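PDB 5IZ4: putative short-chain dehydrogenase/reductase from Burkholderia xenovorans, which probably acts as an NADPH-dependent oxidoreductase of the short-chain dehydrogenase/reductase family, possibly reducing 3-oxoacyl-[acyl-carrier-protein], and binds ADP in its nucleotide pocket. Local coordinates for residues Ala35-Phe46 with Cys61-Asp72. Numbering follows the deposited sequence.
Sequences AQAGWSVAIGNF and CRDAGAQTLIFD. With ADP (adenosine-5'-diphosphate), chain B.
Ala35, in the last turn of helix 25-36, packs its methyl against Cys61, Ala64 and Ala66, where helix 51-63 turns into strand 68-72. Strand 40-45, that helix and strand 68-72, outermost on this side of the chain's sheet, form one beta-alpha-beta unit of the Rossmann fold, an example of how a right-handed crossover lays two parallel strands side by side. The fit is tight, with Ala35 CB 3.5 Å from Ala66 CB, and a water donates to both Ala35 O and Ala64 O. Both helices finish in a Schellman motif, at Gly38 and Gly65. A second water bridges Ser40 OG and Gln67 N. From Val41 the strands run parallel: Val41 N bonds to Gln67 O, and Leu69 N returns to Val41 O. The CG2 methyls of Val41 and Thr68 lie side by side, 3.8 Å apart, on the face turned to helix 51-63. On the other face, Ala42 CB meets Phe71 CE2 at 3.9 Å. Ile43 N reaches Leu69 O at 2.8 Å, and Ile43 O accepts from Phe71 N. Phe71 CG sits between the backbone N and the carbonyl carbon (chi1 65°), which carries the ring over the neighbouring strand, and Gly44 CA makes a CH-pi contact 3.5 Å from its centroid. Asn45 N closes the ladder on Phe71 O at 2.7 Å. Asn45 ND2 hydrogen-bonds to Asp72 OD1 from above the carboxylate plane at 3.1 Å and also donates to Asp47 O; Thr50 bonds to Asn45 OD1, and Arg51 forms a salt bridge with Asp72 OD2. The Phe46 ring lies with one face over the adenine of ADP, its CE1 3.4 Å from ADP C6.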
ATOM      1  N   ALA A  35      18.811 -26.780  -5.645  1.00 21.51           N
ATOM      2  CA  ALA A  35      19.655 -27.900  -6.056  1.00 20.21           C
ATOM      3  C   ALA A  35      20.129 -27.738  -7.499  1.00 23.73           C
ATOM      4  O   ALA A  35      21.290 -28.019  -7.820  1.00 22.82           O
ATOM      5  CB  ALA A  35      18.896 -29.217  -5.880  1.00 20.83           C
ATOM      6  N   GLN A  36      19.239 -27.285  -8.385  1.00 19.44           N
ATOM      7  CA  GLN A  36      19.607 -27.062  -9.778  0.67 24.56           C
ATOM      8  C   GLN A  36      20.648 -25.961  -9.926  1.00 27.19           C
ATOM      9  O   GLN A  36      21.397 -25.952 -10.910  1.00 26.23           O
ATOM     10  CB  GLN A  36      18.343 -26.741 -10.580  0.67 20.43           C
ATOM     11  CG  GLN A  36      17.485 -27.985 -10.799  0.67 27.55           C
ATOM     12  CD  GLN A  36      16.055 -27.687 -11.202  0.67 28.76           C
ATOM     13  OE1 GLN A  36      15.551 -26.578 -11.009  0.67 20.40           O
ATOM     14  NE2 GLN A  36      15.384 -28.695 -11.760  0.67 32.98           N
ATOM     15  N   ALA A  37      20.714 -25.042  -8.968  1.00 24.25           N
ATOM     16  CA  ALA A  37      21.701 -23.976  -8.971  1.00 25.74           C
ATOM     17  C   ALA A  37      23.044 -24.409  -8.401  1.00 30.21           C
ATOM     18  O   ALA A  37      23.981 -23.600  -8.382  1.00 30.23           O
ATOM     19  CB  ALA A  37      21.161 -22.786  -8.183  1.00 25.88           C
ATOM     20  N   GLY A  38      23.166 -25.651  -7.940  1.00 27.57           N
ATOM     21  CA  GLY A  38      24.404 -26.122  -7.364  1.00 26.24           C
ATOM     22  C   GLY A  38      24.514 -25.964  -5.867  1.00 27.70           C
ATOM     23  O   GLY A  38      25.526 -26.386  -5.292  1.00 34.40           O
ATOM     24  N   TRP A  39      23.505 -25.395  -5.212  1.00 20.77           N
ATOM     25  CA  TRP A  39      23.561 -25.226  -3.764  1.00 20.64           C
ATOM     26  C   TRP A  39      23.334 -26.551  -3.048  1.00 21.61           C
ATOM     27  O   TRP A  39      22.678 -27.463  -3.561  1.00 25.20           O
ATOM     28  CB  TRP A  39      22.510 -24.221  -3.283  1.00 18.67           C
ATOM     29  CG  TRP A  39      22.790 -22.789  -3.654  1.00 22.73           C
ATOM     30  CD1 TRP A  39      23.314 -22.328  -4.831  1.00 21.06           C
ATOM     31  CD2 TRP A  39      22.567 -21.634  -2.834  1.00 22.37           C
ATOM     32  NE1 TRP A  39      23.421 -20.955  -4.796  1.00 23.51           N
ATOM     33  CE2 TRP A  39      22.967 -20.506  -3.582  1.00 21.13           C
ATOM     34  CE3 TRP A  39      22.061 -21.444  -1.545  1.00 21.10           C
ATOM     35  CZ2 TRP A  39      22.886 -19.202  -3.075  1.00 20.93           C
ATOM     36  CZ3 TRP A  39      21.974 -20.140  -1.043  1.00 21.52           C
ATOM     37  CH2 TRP A  39      22.381 -19.041  -1.813  1.00 21.82           C
ATOM     38  N   SER A  40      23.889 -26.648  -1.844  1.00 22.37           N
ATOM     39  CA  SER A  40      23.519 -27.711  -0.926  1.00 21.75           C
ATOM     40  C   SER A  40      22.204 -27.337  -0.260  1.00 19.37           C
ATOM     41  O   SER A  40      21.978 -26.170   0.081  1.00 21.22           O
ATOM     42  CB  SER A  40      24.612 -27.929   0.121  1.00 25.31           C
ATOM     43  OG  SER A  40      25.853 -28.239  -0.492  1.00 22.84           O
ATOM     44  N   VAL A  41      21.322 -28.316  -0.074  1.00 20.58           N
ATOM     45  CA  VAL A  41      19.983 -28.032   0.429  1.00 17.90           C
ATOM     46  C   VAL A  41      19.737 -28.841   1.692  1.00 20.13           C
ATOM     47  O   VAL A  41      20.018 -30.047   1.736  1.00 24.32           O
ATOM     48  CB  VAL A  41      18.902 -28.293  -0.637  1.00 18.59           C
ATOM     49  CG1 VAL A  41      19.057 -27.287  -1.772  1.00 20.52           C
ATOM     50  CG2 VAL A  41      18.995 -29.716  -1.183  1.00 26.26           C
ATOM     51  N   ALA A  42      19.268 -28.154   2.735  1.00 17.39           N
ATOM     52  CA  ALA A  42      18.793 -28.792   3.958  1.00 18.42           C
ATOM     53  C   ALA A  42      17.274 -28.883   3.848  1.00 22.38           C
ATOM     54  O   ALA A  42      16.575 -27.862   3.879  1.00 20.81           O
ATOM     55  CB  ALA A  42      19.230 -28.009   5.193  1.00 20.26           C
ATOM     56  N   ILE A  43      16.775 -30.104   3.687  1.00 18.72           N
ATOM     57  CA  ILE A  43      15.382 -30.359   3.343  1.00 17.32           C
ATOM     58  C   ILE A  43      14.598 -30.534   4.636  1.00 24.16           C
ATOM     59  O   ILE A  43      14.765 -31.526   5.354  1.00 25.48           O
ATOM     60  CB  ILE A  43      15.269 -31.587   2.430  1.00 20.01           C
ATOM     61  CG1 ILE A  43      15.810 -31.234   1.037  1.00 23.26           C
ATOM     62  CG2 ILE A  43      13.833 -32.075   2.313  1.00 21.55           C
ATOM     63  CD1 ILE A  43      16.208 -32.447   0.239  1.00 23.50           C
ATOM     64  N   GLY A  44      13.748 -29.561   4.947  1.00 19.60           N
ATOM     65  CA  GLY A  44      12.998 -29.621   6.184  1.00 18.67           C
ATOM     66  C   GLY A  44      11.732 -30.432   6.067  1.00 22.35           C
ATOM     67  O   GLY A  44      10.778 -30.022   5.400  1.00 24.24           O
ATOM     68  N   ASN A  45      11.730 -31.597   6.701  1.00 20.56           N
ATOM     69  CA  ASN A  45      10.572 -32.471   6.759  1.00 24.32           C
ATOM     70  C   ASN A  45       9.785 -32.190   8.033  1.00 22.39           C
ATOM     71  O   ASN A  45      10.359 -31.860   9.073  1.00 26.86           O
ATOM     72  CB  ASN A  45      11.011 -33.942   6.735  1.00 22.35           C
ATOM     73  CG  ASN A  45       9.846 -34.895   6.819  1.00 22.59           C
ATOM     74  OD1 ASN A  45       8.997 -34.921   5.937  1.00 25.46           O
ATOM     75  ND2 ASN A  45       9.803 -35.691   7.878  1.00 24.50           N
ATOM     76  N   PHE A  46       8.460 -32.344   7.948  1.00 23.06           N
ATOM     77  CA  PHE A  46       7.608 -32.127   9.122  1.00 24.93           C
ATOM     78  C   PHE A  46       7.693 -33.312  10.089  1.00 24.97           C
ATOM     79  O   PHE A  46       8.307 -33.210  11.158  1.00 31.09           O
ATOM     80  CB  PHE A  46       6.162 -31.859   8.681  1.00 24.75           C
ATOM     81  CG  PHE A  46       5.206 -31.555   9.821  1.00 26.12           C
ATOM     82  CD1 PHE A  46       5.672 -31.133  11.061  1.00 24.80           C
ATOM     83  CD2 PHE A  46       3.835 -31.714   9.649  1.00 27.00           C
ATOM     84  CE1 PHE A  46       4.784 -30.870  12.106  1.00 26.06           C
ATOM     85  CE2 PHE A  46       2.951 -31.456  10.686  1.00 31.61           C
ATOM     86  CZ  PHE A  46       3.425 -31.034  11.913  1.00 28.37           C
ATOM     87  N   CYS A  61      16.677 -33.782  -5.677  1.00 24.92           N
ATOM     88  CA  CYS A  61      17.728 -32.784  -5.491  1.00 22.44           C
ATOM     89  C   CYS A  61      19.109 -33.385  -5.713  1.00 27.01           C
ATOM     90  O   CYS A  61      20.002 -32.723  -6.262  1.00 24.99           O
ATOM     91  CB  CYS A  61      17.637 -32.171  -4.093  1.00 21.72           C
ATOM     92  SG  CYS A  61      16.227 -31.104  -3.837  1.00 23.10           S
ATOM     93  N   ARG A  62      19.312 -34.629  -5.271  1.00 23.14           N
ATOM     94  CA  ARG A  62      20.586 -35.295  -5.517  1.00 24.28           C
ATOM     95  C   ARG A  62      20.775 -35.582  -6.999  1.00 26.40           C
ATOM     96  O   ARG A  62      21.896 -35.503  -7.515  1.00 29.20           O
ATOM     97  CB  ARG A  62      20.667 -36.591  -4.707  1.00 29.91           C
ATOM     98  CG  ARG A  62      20.836 -36.359  -3.222  1.00 33.07           C
ATOM     99  CD  ARG A  62      20.735 -37.656  -2.456  1.00 35.56           C
ATOM    100  NE  ARG A  62      21.920 -38.509  -2.576  1.00 37.46           N
ATOM    101  CZ  ARG A  62      22.999 -38.391  -1.804  1.00 44.97           C
ATOM    102  NH1 ARG A  62      23.052 -37.437  -0.879  1.00 47.57           N
ATOM    103  NH2 ARG A  62      24.027 -39.220  -1.954  1.00 41.84           N
ATOM    104  N   ASP A  63      19.691 -35.942  -7.690  1.00 28.67           N
ATOM    105  CA  ASP A  63      19.759 -36.146  -9.132  1.00 26.37           C
ATOM    106  C   ASP A  63      20.114 -34.853  -9.849  1.00 26.73           C
ATOM    107  O   ASP A  63      20.798 -34.876 -10.883  1.00 30.83           O
ATOM    108  CB  ASP A  63      18.429 -36.693  -9.638  1.00 32.86           C
ATOM    109  CG  ASP A  63      18.399 -36.840 -11.138  1.00 49.02           C
ATOM    110  OD1 ASP A  63      18.884 -37.878 -11.640  1.00 49.49           O
ATOM    111  OD2 ASP A  63      17.894 -35.915 -11.814  1.00 50.43           O
ATOM    112  N   ALA A  64      19.655 -33.724  -9.312  1.00 26.66           N
ATOM    113  CA  ALA A  64      20.020 -32.406  -9.812  1.00 23.87           C
ATOM    114  C   ALA A  64      21.456 -32.046  -9.477  1.00 32.42           C
ATOM    115  O   ALA A  64      21.943 -31.022  -9.964  1.00 32.44           O
ATOM    116  CB  ALA A  64      19.075 -31.344  -9.242  1.00 22.95           C
ATOM    117  N   GLY A  65      22.130 -32.849  -8.654  1.00 28.86           N
ATOM    118  CA  GLY A  65      23.538 -32.676  -8.374  1.00 36.94           C
ATOM    119  C   GLY A  65      23.882 -32.058  -7.038  1.00 34.43           C
ATOM    120  O   GLY A  65      25.059 -31.760  -6.806  1.00 35.22           O
ATOM    121  N   ALA A  66      22.906 -31.868  -6.153  1.00 28.54           N
ATOM    122  CA  ALA A  66      23.124 -31.178  -4.887  1.00 25.82           C
ATOM    123  C   ALA A  66      23.468 -32.142  -3.761  1.00 26.62           C
ATOM    124  O   ALA A  66      22.902 -33.236  -3.663  1.00 27.40           O
ATOM    125  CB  ALA A  66      21.881 -30.391  -4.481  1.00 27.41           C
ATOM    126  N   GLN A  67      24.382 -31.712  -2.892  1.00 24.31           N
ATOM    127  CA  GLN A  67      24.483 -32.317  -1.572  1.00 26.92           C
ATOM    128  C   GLN A  67      23.220 -32.021  -0.773  1.00 27.90           C
ATOM    129  O   GLN A  67      22.642 -30.935  -0.874  1.00 26.54           O
ATOM    130  CB  GLN A  67      25.702 -31.791  -0.830  1.00 28.54           C
ATOM    131  CG  GLN A  67      27.021 -32.178  -1.444  1.00 35.33           C
ATOM    132  CD  GLN A  67      28.177 -31.549  -0.706  1.00 39.86           C
ATOM    133  OE1 GLN A  67      28.479 -31.922   0.427  1.00 49.30           O
ATOM    134  NE2 GLN A  67      28.813 -30.565  -1.333  1.00 37.63           N
ATOM    135  N   THR A  68      22.802 -32.988   0.043  1.00 24.28           N
ATOM    136  CA  THR A  68      21.520 -32.896   0.728  1.00 22.52           C
ATOM    137  C   THR A  68      21.654 -33.362   2.169  1.00 28.01           C
ATOM    138  O   THR A  68      22.572 -34.105   2.529  1.00 29.59           O
ATOM    139  CB  THR A  68      20.438 -33.752   0.052  1.00 25.48           C
ATOM    140  OG1 THR A  68      20.858 -35.125   0.039  1.00 26.04           O
ATOM    141  CG2 THR A  68      20.174 -33.289  -1.371  1.00 21.75           C
ATOM    142  N   LEU A  69      20.697 -32.925   2.982  1.00 26.39           N
ATOM    143  CA  LEU A  69      20.401 -33.571   4.254  1.00 30.22           C
ATOM    144  C   LEU A  69      18.928 -33.326   4.534  1.00 28.08           C
ATOM    145  O   LEU A  69      18.372 -32.320   4.100  1.00 28.21           O
ATOM    146  CB  LEU A  69      21.286 -33.053   5.399  1.00 35.26           C
ATOM    147  CG  LEU A  69      21.145 -31.677   6.055  1.00 34.54           C
ATOM    148  CD1 LEU A  69      19.954 -31.597   7.011  1.00 31.17           C
ATOM    149  CD2 LEU A  69      22.428 -31.379   6.813  1.00 37.61           C
ATOM    150  N   ILE A  70      18.292 -34.253   5.242  1.00 24.36           N
ATOM    151  CA  ILE A  70      16.903 -34.088   5.655  1.00 21.54           C
ATOM    152  C   ILE A  70      16.892 -33.881   7.154  1.00 22.11           C
ATOM    153  O   ILE A  70      17.536 -34.638   7.895  1.00 26.62           O
ATOM    154  CB  ILE A  70      16.034 -35.300   5.275  1.00 30.37           C
ATOM    155  CG1 ILE A  70      16.012 -35.512   3.762  1.00 29.94           C
ATOM    156  CG2 ILE A  70      14.620 -35.120   5.805  1.00 34.27           C
ATOM    157  CD1 ILE A  70      15.135 -36.682   3.343  1.00 30.19           C
ATOM    158  N   PHE A  71      16.151 -32.878   7.612  1.00 21.99           N
ATOM    159  CA  PHE A  71      15.919 -32.725   9.040  1.00 25.49           C
ATOM    160  C   PHE A  71      14.424 -32.733   9.326  1.00 25.60           C
ATOM    161  O   PHE A  71      13.614 -32.274   8.512  1.00 28.52           O
ATOM    162  CB  PHE A  71      16.581 -31.439   9.588  1.00 25.06           C
ATOM    163  CG  PHE A  71      16.012 -30.154   9.034  1.00 23.21           C
ATOM    164  CD1 PHE A  71      14.921 -29.539   9.639  1.00 22.98           C
ATOM    165  CD2 PHE A  71      16.594 -29.538   7.935  1.00 23.80           C
ATOM    166  CE1 PHE A  71      14.410 -28.342   9.143  1.00 22.65           C
ATOM    167  CE2 PHE A  71      16.088 -28.344   7.433  1.00 25.53           C
ATOM    168  CZ  PHE A  71      14.998 -27.743   8.041  1.00 26.69           C
ATOM    169  N   ASP A  72      14.062 -33.294  10.478  1.00 24.07           N
ATOM    170  CA  ASP A  72      12.705 -33.164  10.985  1.00 23.29           C
ATOM    171  C   ASP A  72      12.627 -31.932  11.873  1.00 25.10           C
ATOM    172  O   ASP A  72      13.545 -31.667  12.657  1.00 28.32           O
ATOM    173  CB  ASP A  72      12.277 -34.388  11.795  1.00 27.17           C
ATOM    174  CG  ASP A  72      12.102 -35.635  10.956  1.00 30.79           C
ATOM    175  OD1 ASP A  72      12.258 -35.585   9.725  1.00 31.51           O
ATOM    176  OD2 ASP A  72      11.796 -36.685  11.557  1.00 34.03           O
TER
HETATM  177  PB  ADP B 300       2.254 -24.869  -0.240  1.00 75.41           P
HETATM  178  O1B ADP B 300       2.755 -24.220   1.101  1.00 78.40           O
HETATM  179  O2B ADP B 300       3.336 -25.553  -1.124  1.00 71.57           O
HETATM  180  O3B ADP B 300       1.152 -24.096  -1.031  1.00 84.00           O
HETATM  181  PA  ADP B 300       1.967 -27.418   1.398  1.00 60.68           P
HETATM  182  O1A ADP B 300       0.887 -27.768   2.571  1.00 54.81           O
HETATM  183  O2A ADP B 300       2.406 -28.708   0.637  1.00 64.01           O
HETATM  184  O3A ADP B 300       1.342 -26.224   0.564  1.00 75.39           O
HETATM  185  O5' ADP B 300       3.195 -26.894   2.377  1.00 56.09           O
HETATM  186  C5' ADP B 300       3.070 -26.843   3.808  1.00 32.72           C
HETATM  187  C4' ADP B 300       4.235 -27.688   4.332  1.00 31.35           C
HETATM  188  O4' ADP B 300       4.533 -27.331   5.740  1.00 23.89           O
HETATM  189  C3' ADP B 300       3.958 -29.213   4.334  1.00 28.52           C
HETATM  190  O3' ADP B 300       5.115 -29.952   4.063  1.00 36.78           O
HETATM  191  C2' ADP B 300       3.548 -29.411   5.819  1.00 31.17           C
HETATM  192  O2' ADP B 300       3.772 -30.790   6.120  1.00 38.43           O
HETATM  193  C1' ADP B 300       4.555 -28.514   6.513  1.00 22.00           C
HETATM  194  N9  ADP B 300       4.151 -28.220   7.904  1.00 22.36           N
HETATM  195  C8  ADP B 300       2.865 -28.073   8.447  1.00 21.72           C
HETATM  196  N7  ADP B 300       2.928 -27.824   9.733  1.00 21.69           N
HETATM  197  C5  ADP B 300       4.272 -27.807  10.052  1.00 22.64           C
HETATM  198  C6  ADP B 300       4.944 -27.601  11.243  1.00 18.53           C
HETATM  199  N6  ADP B 300       4.255 -27.360  12.386  1.00 22.84           N
HETATM  200  N1  ADP B 300       6.281 -27.643  11.251  1.00 18.56           N
HETATM  201  C2  ADP B 300       6.934 -27.896  10.103  1.00 18.47           C
HETATM  202  N3  ADP B 300       6.371 -28.109   8.928  1.00 23.66           N
HETATM  203  C4  ADP B 300       5.032 -28.054   8.925  1.00 23.10           C
HETATM  204  O   HOH W   1      23.488 -28.809  -9.442  1.00 45.77           O
HETATM  205  O   HOH W   2      25.801 -29.030  -3.196  1.00 28.54           O